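Local coordinates for cobalamin biosynthesis protein CobN (Mycobacterium tuberculosis, PDB 7C6O) that probably acts as the large catalytic subunit of an ATP-dependent cobaltochelatase, inserting cobalt into the corrin ring during cobalamin biosynthesis, at residues L399-L412 with A496-Q508. Residues are numbered along the deposited sequence; the frame is centred on the assembly and turned at random.
Sequences LQAMRQRGYRVGDL and AALRAGNLVLMVQ
L503 fills the middle of the contact with its two methyls. L503 CD2 is pressed against L399 CD2 at 3.4 Å, a tight carbon pair, and the two leucines run past one another in opposite directions. L503 CD2 also touches V409 CG1 at 3.6 Å, with the valine lying alongside. L503 CD1 meets M402 CE tip to tip at 3.9 Å. The methionine is bent at its last torsion (chi3 68°), and its CE also sits over one face of the Y407 ring, toward its rim. Farther along the hairpin, L412 CD2 packs on A500 CB at 3.6 Å and on L498 CG at 3.7 Å. Its other methyl, CD1, reaches L505 CD1.

At the turn, N502 N donates to R408 O at 2.8 Å. The bond is fairly straight, 160° at the hydrogen. One water accepts from R408 N and N502 ND2, so it links the same two residues. G410 CA and G501 CA come within 4.1 Å, too close for a CB on either, which fits glycine at both places.

A Schellman motif at G406 ends helix 391-405. The helix and its following loop thus pack onto a type II' beta hairpin of a mixed sheet, whose strand 503-507 lies between 492-500 and 369-373.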
ATOM      1  N   LEU A 399      16.381  -1.931 -21.254  1.00 14.84           N
ATOM      2  CA  LEU A 399      17.208  -2.911 -21.953  1.00 17.57           C
ATOM      3  C   LEU A 399      18.418  -2.249 -22.601  1.00 16.69           C
ATOM      4  O   LEU A 399      19.514  -2.821 -22.616  1.00 20.65           O
ATOM      5  CB  LEU A 399      16.368  -3.654 -22.992  1.00 16.40           C
ATOM      6  CG  LEU A 399      15.250  -4.496 -22.371  1.00 18.28           C
ATOM      7  CD1 LEU A 399      14.318  -5.090 -23.416  1.00 19.01           C
ATOM      8  CD2 LEU A 399      15.848  -5.580 -21.510  1.00 20.14           C
ATOM      9  N   GLN A 400      18.238  -1.041 -23.143  1.00 17.26           N
ATOM     10  CA  GLN A 400      19.367  -0.309 -23.711  1.00 20.99           C
ATOM     11  C   GLN A 400      20.396   0.035 -22.643  1.00 20.81           C
ATOM     12  O   GLN A 400      21.605  -0.091 -22.870  1.00 20.54           O
ATOM     13  CB  GLN A 400      18.873   0.960 -24.406  1.00 21.64           C
ATOM     14  CG  GLN A 400      18.099   0.701 -25.683  1.00 22.64           C
ATOM     15  CD  GLN A 400      17.479   1.961 -26.245  1.00 29.57           C
ATOM     16  OE1 GLN A 400      17.403   2.983 -25.564  1.00 33.03           O
ATOM     17  NE2 GLN A 400      17.032   1.896 -27.494  1.00 31.20           N
ATOM     18  N   ALA A 401      19.934   0.469 -21.469  1.00 20.98           N
ATOM     19  CA  ALA A 401      20.861   0.785 -20.387  1.00 21.77           C
ATOM     20  C   ALA A 401      21.565  -0.466 -19.881  1.00 23.38           C
ATOM     21  O   ALA A 401      22.755  -0.420 -19.545  1.00 20.24           O
ATOM     22  CB  ALA A 401      20.122   1.479 -19.248  1.00 18.05           C
ATOM     23  N   MET A 402      20.847  -1.592 -19.813  1.00 19.91           N
ATOM     24  CA  MET A 402      21.476  -2.843 -19.397  1.00 19.00           C
ATOM     25  C   MET A 402      22.549  -3.273 -20.386  1.00 20.01           C
ATOM     26  O   MET A 402      23.640  -3.697 -19.983  1.00 23.48           O
ATOM     27  CB  MET A 402      20.421  -3.939 -19.236  1.00 20.24           C
ATOM     28  CG  MET A 402      19.528  -3.757 -18.021  1.00 20.52           C
ATOM     29  SD  MET A 402      18.181  -4.950 -17.957  1.00 21.97           S
ATOM     30  CE  MET A 402      19.077  -6.474 -17.667  1.00 21.08           C
ATOM     31  N   ARG A 403      22.260  -3.174 -21.687  1.00 21.19           N
ATOM     32  CA  ARG A 403      23.268  -3.489 -22.693  1.00 23.90           C
ATOM     33  C   ARG A 403      24.501  -2.613 -22.524  1.00 27.02           C
ATOM     34  O   ARG A 403      25.635  -3.099 -22.614  1.00 25.80           O
ATOM     35  CB  ARG A 403      22.689  -3.324 -24.099  1.00 24.10           C
ATOM     36  CG  ARG A 403      23.690  -3.616 -25.211  1.00 27.02           C
ATOM     37  CD  ARG A 403      23.188  -3.122 -26.558  1.00 30.80           C
ATOM     38  N   GLN A 404      24.297  -1.319 -22.265  1.00 28.51           N
ATOM     39  CA  GLN A 404      25.425  -0.412 -22.083  1.00 29.68           C
ATOM     40  C   GLN A 404      26.233  -0.766 -20.842  1.00 28.11           C
ATOM     41  O   GLN A 404      27.456  -0.592 -20.830  1.00 28.11           O
ATOM     42  CB  GLN A 404      24.927   1.031 -22.005  1.00 33.11           C
ATOM     43  CG  GLN A 404      25.789   2.019 -22.771  0.84 41.41           C
ATOM     44  CD  GLN A 404      26.383   3.090 -21.880  0.35 45.84           C
ATOM     45  OE1 GLN A 404      25.661   3.852 -21.238  0.52 46.37           O
ATOM     46  NE2 GLN A 404      27.710   3.152 -21.835  0.86 48.60           N
ATOM     47  N   ARG A 405      25.573  -1.266 -19.796  1.00 24.34           N
ATOM     48  CA  ARG A 405      26.249  -1.674 -18.573  1.00 24.12           C
ATOM     49  C   ARG A 405      26.982  -3.002 -18.722  1.00 23.15           C
ATOM     50  O   ARG A 405      27.788  -3.350 -17.853  1.00 24.93           O
ATOM     51  CB  ARG A 405      25.230  -1.754 -17.430  1.00 26.18           C
ATOM     52  CG  ARG A 405      25.818  -1.932 -16.034  1.00 34.38           C
ATOM     53  CD  ARG A 405      26.905  -0.910 -15.746  1.00 38.83           C
ATOM     54  NE  ARG A 405      26.431   0.460 -15.911  1.00 40.73           N
ATOM     55  CZ  ARG A 405      25.764   1.134 -14.982  1.00 42.61           C
ATOM     56  NH1 ARG A 405      25.485   0.563 -13.817  1.00 40.29           N
ATOM     57  NH2 ARG A 405      25.370   2.379 -15.217  1.00 45.74           N
ATOM     58  N   GLY A 406      26.735  -3.744 -19.799  1.00 23.88           N
ATOM     59  CA  GLY A 406      27.406  -5.002 -20.040  1.00 24.49           C
ATOM     60  C   GLY A 406      26.537  -6.241 -19.968  1.00 25.15           C
ATOM     61  O   GLY A 406      27.071  -7.352 -20.068  1.00 22.36           O
ATOM     62  N   TYR A 407      25.226  -6.094 -19.790  1.00 23.59           N
ATOM     63  CA  TYR A 407      24.335  -7.243 -19.818  1.00 22.56           C
ATOM     64  C   TYR A 407      24.229  -7.797 -21.235  1.00 23.58           C
ATOM     65  O   TYR A 407      24.351  -7.070 -22.222  1.00 23.20           O
ATOM     66  CB  TYR A 407      22.941  -6.863 -19.316  1.00 21.85           C
ATOM     67  CG  TYR A 407      22.849  -6.613 -17.828  1.00 20.72           C
ATOM     68  CD1 TYR A 407      23.193  -5.382 -17.285  1.00 21.06           C
ATOM     69  CD2 TYR A 407      22.400  -7.606 -16.968  1.00 21.58           C
ATOM     70  CE1 TYR A 407      23.104  -5.151 -15.924  1.00 21.17           C
ATOM     71  CE2 TYR A 407      22.305  -7.385 -15.608  1.00 23.94           C
ATOM     72  CZ  TYR A 407      22.657  -6.158 -15.092  1.00 23.05           C
ATOM     73  OH  TYR A 407      22.563  -5.942 -13.738  1.00 24.71           O
ATOM     74  N   ARG A 408      23.988  -9.101 -21.327  1.00 22.88           N
ATOM     75  CA  ARG A 408      23.775  -9.754 -22.616  1.00 25.64           C
ATOM     76  C   ARG A 408      22.279  -9.758 -22.905  1.00 24.34           C
ATOM     77  O   ARG A 408      21.549 -10.645 -22.455  1.00 26.48           O
ATOM     78  CB  ARG A 408      24.360 -11.161 -22.608  1.00 30.69           C
ATOM     79  CG  ARG A 408      25.871 -11.185 -22.429  1.00 35.68           C
ATOM     80  CD  ARG A 408      26.482 -12.453 -22.995  1.00 42.22           C
ATOM     81  NE  ARG A 408      27.889 -12.258 -23.335  1.00 47.99           N
ATOM     82  CZ  ARG A 408      28.905 -12.644 -22.570  1.00 50.91           C
ATOM     83  NH1 ARG A 408      28.673 -13.258 -21.419  1.00 51.54           N
ATOM     84  NH2 ARG A 408      30.151 -12.420 -22.963  1.00 51.88           N
ATOM     85  N   VAL A 409      21.820  -8.761 -23.668  1.00 22.09           N
ATOM     86  CA  VAL A 409      20.397  -8.577 -23.934  1.00 21.47           C
ATOM     87  C   VAL A 409      19.975  -9.197 -25.254  1.00 24.89           C
ATOM     88  O   VAL A 409      18.816  -9.045 -25.663  1.00 23.49           O
ATOM     89  CB  VAL A 409      20.020  -7.080 -23.902  1.00 20.83           C
ATOM     90  CG1 VAL A 409      20.430  -6.458 -22.569  1.00 17.96           C
ATOM     91  CG2 VAL A 409      20.667  -6.339 -25.068  1.00 18.74           C
ATOM     92  N   GLY A 410      20.883  -9.888 -25.937  1.00 26.53           N
ATOM     93  CA  GLY A 410      20.533 -10.511 -27.199  1.00 27.71           C
ATOM     94  C   GLY A 410      20.158  -9.487 -28.256  1.00 30.67           C
ATOM     95  O   GLY A 410      20.626  -8.344 -28.252  1.00 31.59           O
ATOM     96  N   ASP A 411      19.290  -9.901 -29.181  1.00 29.74           N
ATOM     97  CA  ASP A 411      18.847  -9.011 -30.249  1.00 32.76           C
ATOM     98  C   ASP A 411      17.329  -8.881 -30.227  1.00 30.62           C
ATOM     99  O   ASP A 411      16.644  -9.299 -31.166  1.00 32.02           O
ATOM    100  CB  ASP A 411      19.335  -9.519 -31.610  1.00 36.81           C
ATOM    101  CG  ASP A 411      19.017  -8.562 -32.738  1.00 43.08           C
ATOM    102  OD1 ASP A 411      19.171  -7.339 -32.538  1.00 44.35           O
ATOM    103  OD2 ASP A 411      18.627  -9.036 -33.826  1.00 47.10           O
ATOM    104  N   LEU A 412      16.796  -8.328 -29.144  1.00 28.27           N
ATOM    105  CA  LEU A 412      15.356  -8.171 -29.025  1.00 27.64           C
ATOM    106  C   LEU A 412      14.864  -7.101 -29.996  1.00 28.81           C
ATOM    107  O   LEU A 412      15.487  -6.042 -30.119  1.00 29.88           O
ATOM    108  CB  LEU A 412      14.978  -7.795 -27.594  1.00 27.01           C
ATOM    109  CG  LEU A 412      15.226  -8.897 -26.566  1.00 26.83           C
ATOM    110  CD1 LEU A 412      15.281  -8.329 -25.157  1.00 26.77           C
ATOM    111  CD2 LEU A 412      14.144  -9.956 -26.672  1.00 26.38           C
ATOM    112  N   ALA A 496       5.139 -19.912 -22.679  1.00 25.22           N
ATOM    113  CA  ALA A 496       5.522 -18.936 -23.688  1.00 27.11           C
ATOM    114  C   ALA A 496       6.390 -17.858 -23.055  1.00 24.41           C
ATOM    115  O   ALA A 496       6.042 -17.301 -22.010  1.00 25.70           O
ATOM    116  CB  ALA A 496       4.281 -18.314 -24.329  1.00 29.60           C
ATOM    117  N   ALA A 497       7.525 -17.568 -23.687  1.00 24.02           N
ATOM    118  CA  ALA A 497       8.434 -16.547 -23.188  1.00 23.97           C
ATOM    119  C   ALA A 497       9.385 -16.151 -24.305  1.00 26.62           C
ATOM    120  O   ALA A 497       9.667 -16.943 -25.209  1.00 27.76           O
ATOM    121  CB  ALA A 497       9.222 -17.032 -21.965  1.00 23.55           C
ATOM    122  N   LEU A 498       9.873 -14.917 -24.229  1.00 24.64           N
ATOM    123  CA  LEU A 498      10.787 -14.361 -25.219  1.00 25.56           C
ATOM    124  C   LEU A 498      12.187 -14.332 -24.613  1.00 26.90           C
ATOM    125  O   LEU A 498      12.465 -13.530 -23.716  1.00 26.00           O
ATOM    126  CB  LEU A 498      10.324 -12.969 -25.642  1.00 27.57           C
ATOM    127  CG  LEU A 498      11.184 -12.151 -26.604  1.00 30.45           C
ATOM    128  CD1 LEU A 498      11.628 -12.982 -27.795  1.00 32.87           C
ATOM    129  CD2 LEU A 498      10.402 -10.925 -27.063  1.00 30.97           C
ATOM    130  N   ARG A 499      13.061 -15.211 -25.099  1.00 25.20           N
ATOM    131  CA  ARG A 499      14.409 -15.366 -24.571  1.00 26.20           C
ATOM    132  C   ARG A 499      15.423 -14.755 -25.529  1.00 26.90           C
ATOM    133  O   ARG A 499      15.332 -14.946 -26.746  1.00 27.32           O
ATOM    134  CB  ARG A 499      14.740 -16.844 -24.345  1.00 29.65           C
ATOM    135  CG  ARG A 499      13.675 -17.621 -23.585  1.00 32.29           C
ATOM    136  CD  ARG A 499      13.938 -19.119 -23.644  1.00 34.76           C
ATOM    137  N   ALA A 500      16.393 -14.030 -24.975  1.00 25.30           N
ATOM    138  CA  ALA A 500      17.455 -13.424 -25.779  1.00 24.21           C
ATOM    139  C   ALA A 500      18.658 -13.171 -24.886  1.00 22.47           C
ATOM    140  O   ALA A 500      18.539 -12.469 -23.876  1.00 20.09           O
ATOM    141  CB  ALA A 500      16.981 -12.124 -26.424  1.00 23.76           C
ATOM    142  N   GLY A 501      19.808 -13.725 -25.261  1.00 26.69           N
ATOM    143  CA  GLY A 501      20.996 -13.558 -24.440  1.00 26.82           C
ATOM    144  C   GLY A 501      20.773 -14.137 -23.057  1.00 24.22           C
ATOM    145  O   GLY A 501      20.343 -15.285 -22.899  1.00 23.80           O
ATOM    146  N   ASN A 502      21.062 -13.335 -22.033  1.00 19.79           N
ATOM    147  CA  ASN A 502      20.830 -13.730 -20.651  1.00 22.44           C
ATOM    148  C   ASN A 502      19.521 -13.176 -20.108  1.00 22.04           C
ATOM    149  O   ASN A 502      19.345 -13.091 -18.889  1.00 22.20           O
ATOM    150  CB  ASN A 502      21.999 -13.294 -19.767  1.00 23.32           C
ATOM    151  CG  ASN A 502      23.210 -14.189 -19.928  1.00 25.02           C
ATOM    152  OD1 ASN A 502      23.091 -15.343 -20.339  1.00 24.55           O
ATOM    153  ND2 ASN A 502      24.385 -13.663 -19.600  1.00 24.62           N
ATOM    154  N   LEU A 503      18.599 -12.806 -20.989  1.00 18.60           N
ATOM    155  CA  LEU A 503      17.340 -12.193 -20.605  1.00 19.67           C
ATOM    156  C   LEU A 503      16.177 -13.074 -21.031  1.00 21.40           C
ATOM    157  O   LEU A 503      16.240 -13.766 -22.049  1.00 21.53           O
ATOM    158  CB  LEU A 503      17.181 -10.814 -21.243  1.00 21.97           C
ATOM    159  CG  LEU A 503      17.614  -9.573 -20.472  1.00 29.07           C
ATOM    160  CD1 LEU A 503      18.951  -9.759 -19.788  1.00 27.20           C
ATOM    161  CD2 LEU A 503      17.699  -8.449 -21.456  1.00 35.66           C
ATOM    162  N   VAL A 504      15.106 -13.033 -20.248  1.00 21.72           N
ATOM    163  CA  VAL A 504      13.830 -13.602 -20.656  1.00 19.82           C
ATOM    164  C   VAL A 504      12.751 -12.563 -20.395  1.00 18.70           C
ATOM    165  O   VAL A 504      12.694 -11.973 -19.309  1.00 17.54           O
ATOM    166  CB  VAL A 504      13.519 -14.933 -19.937  1.00 22.73           C
ATOM    167  CG1 VAL A 504      13.518 -14.767 -18.428  1.00 22.02           C
ATOM    168  CG2 VAL A 504      12.183 -15.488 -20.411  1.00 26.14           C
ATOM    169  N   LEU A 505      11.935 -12.299 -21.407  1.00 19.28           N
ATOM    170  CA  LEU A 505      10.772 -11.433 -21.284  1.00 16.46           C
ATOM    171  C   LEU A 505       9.539 -12.322 -21.284  1.00 18.29           C
ATOM    172  O   LEU A 505       9.350 -13.127 -22.202  1.00 17.64           O
ATOM    173  CB  LEU A 505      10.715 -10.407 -22.419  1.00 15.86           C
ATOM    174  CG  LEU A 505      11.536  -9.124 -22.232  1.00 17.92           C
ATOM    175  CD1 LEU A 505      13.036  -9.407 -22.183  1.00 18.79           C
ATOM    176  CD2 LEU A 505      11.214  -8.109 -23.325  1.00 18.56           C
ATOM    177  N   MET A 506       8.716 -12.193 -20.247  1.00 19.56           N
ATOM    178  CA  MET A 506       7.590 -13.090 -20.050  1.00 18.62           C
ATOM    179  C   MET A 506       6.362 -12.291 -19.651  1.00 18.94           C
ATOM    180  O   MET A 506       6.443 -11.377 -18.828  1.00 17.08           O
ATOM    181  CB  MET A 506       7.901 -14.143 -18.972  1.00 20.38           C
ATOM    182  CG  MET A 506       6.780 -15.141 -18.722  1.00 24.20           C
ATOM    183  SD  MET A 506       7.165 -16.317 -17.406  1.00 27.33           S
ATOM    184  CE  MET A 506       8.414 -17.313 -18.205  1.00 30.03           C
ATOM    185  N   VAL A 507       5.229 -12.631 -20.248  1.00 17.23           N
ATOM    186  CA  VAL A 507       3.954 -12.117 -19.775  1.00 16.53           C
ATOM    187  C   VAL A 507       3.565 -12.896 -18.528  1.00 15.53           C
ATOM    188  O   VAL A 507       3.633 -14.129 -18.509  1.00 15.00           O
ATOM    189  CB  VAL A 507       2.878 -12.230 -20.864  1.00 18.67           C
ATOM    190  CG1 VAL A 507       1.560 -11.697 -20.343  1.00 16.94           C
ATOM    191  CG2 VAL A 507       3.308 -11.478 -22.113  1.00 20.89           C
ATOM    192  N   GLN A 508       3.188 -12.177 -17.478  1.00 14.55           N
ATOM    193  CA  GLN A 508       2.786 -12.822 -16.236  1.00 14.83           C
ATOM    194  C   GLN A 508       1.669 -13.823 -16.516  1.00 16.14           C
ATOM    195  O   GLN A 508       0.726 -13.499 -17.253  1.00 17.00           O
ATOM    196  CB  GLN A 508       2.328 -11.773 -15.227  1.00 16.07           C
ATOM    197  CG  GLN A 508       2.265 -12.260 -13.795  1.00 16.58           C
ATOM    198  CD  GLN A 508       2.022 -11.131 -12.818  1.00 19.62           C
ATOM    199  OE1 GLN A 508       1.162 -10.279 -13.043  1.00 18.31           O
ATOM    200  NE2 GLN A 508       2.786 -11.114 -11.729  1.00 17.45           N
TER
HETATM  201  O   HOH W   1      23.892 -10.692 -18.798  1.00 22.80           O
HETATM  202  O   HOH W   2      26.611 -15.437 -19.948  1.00 45.70           O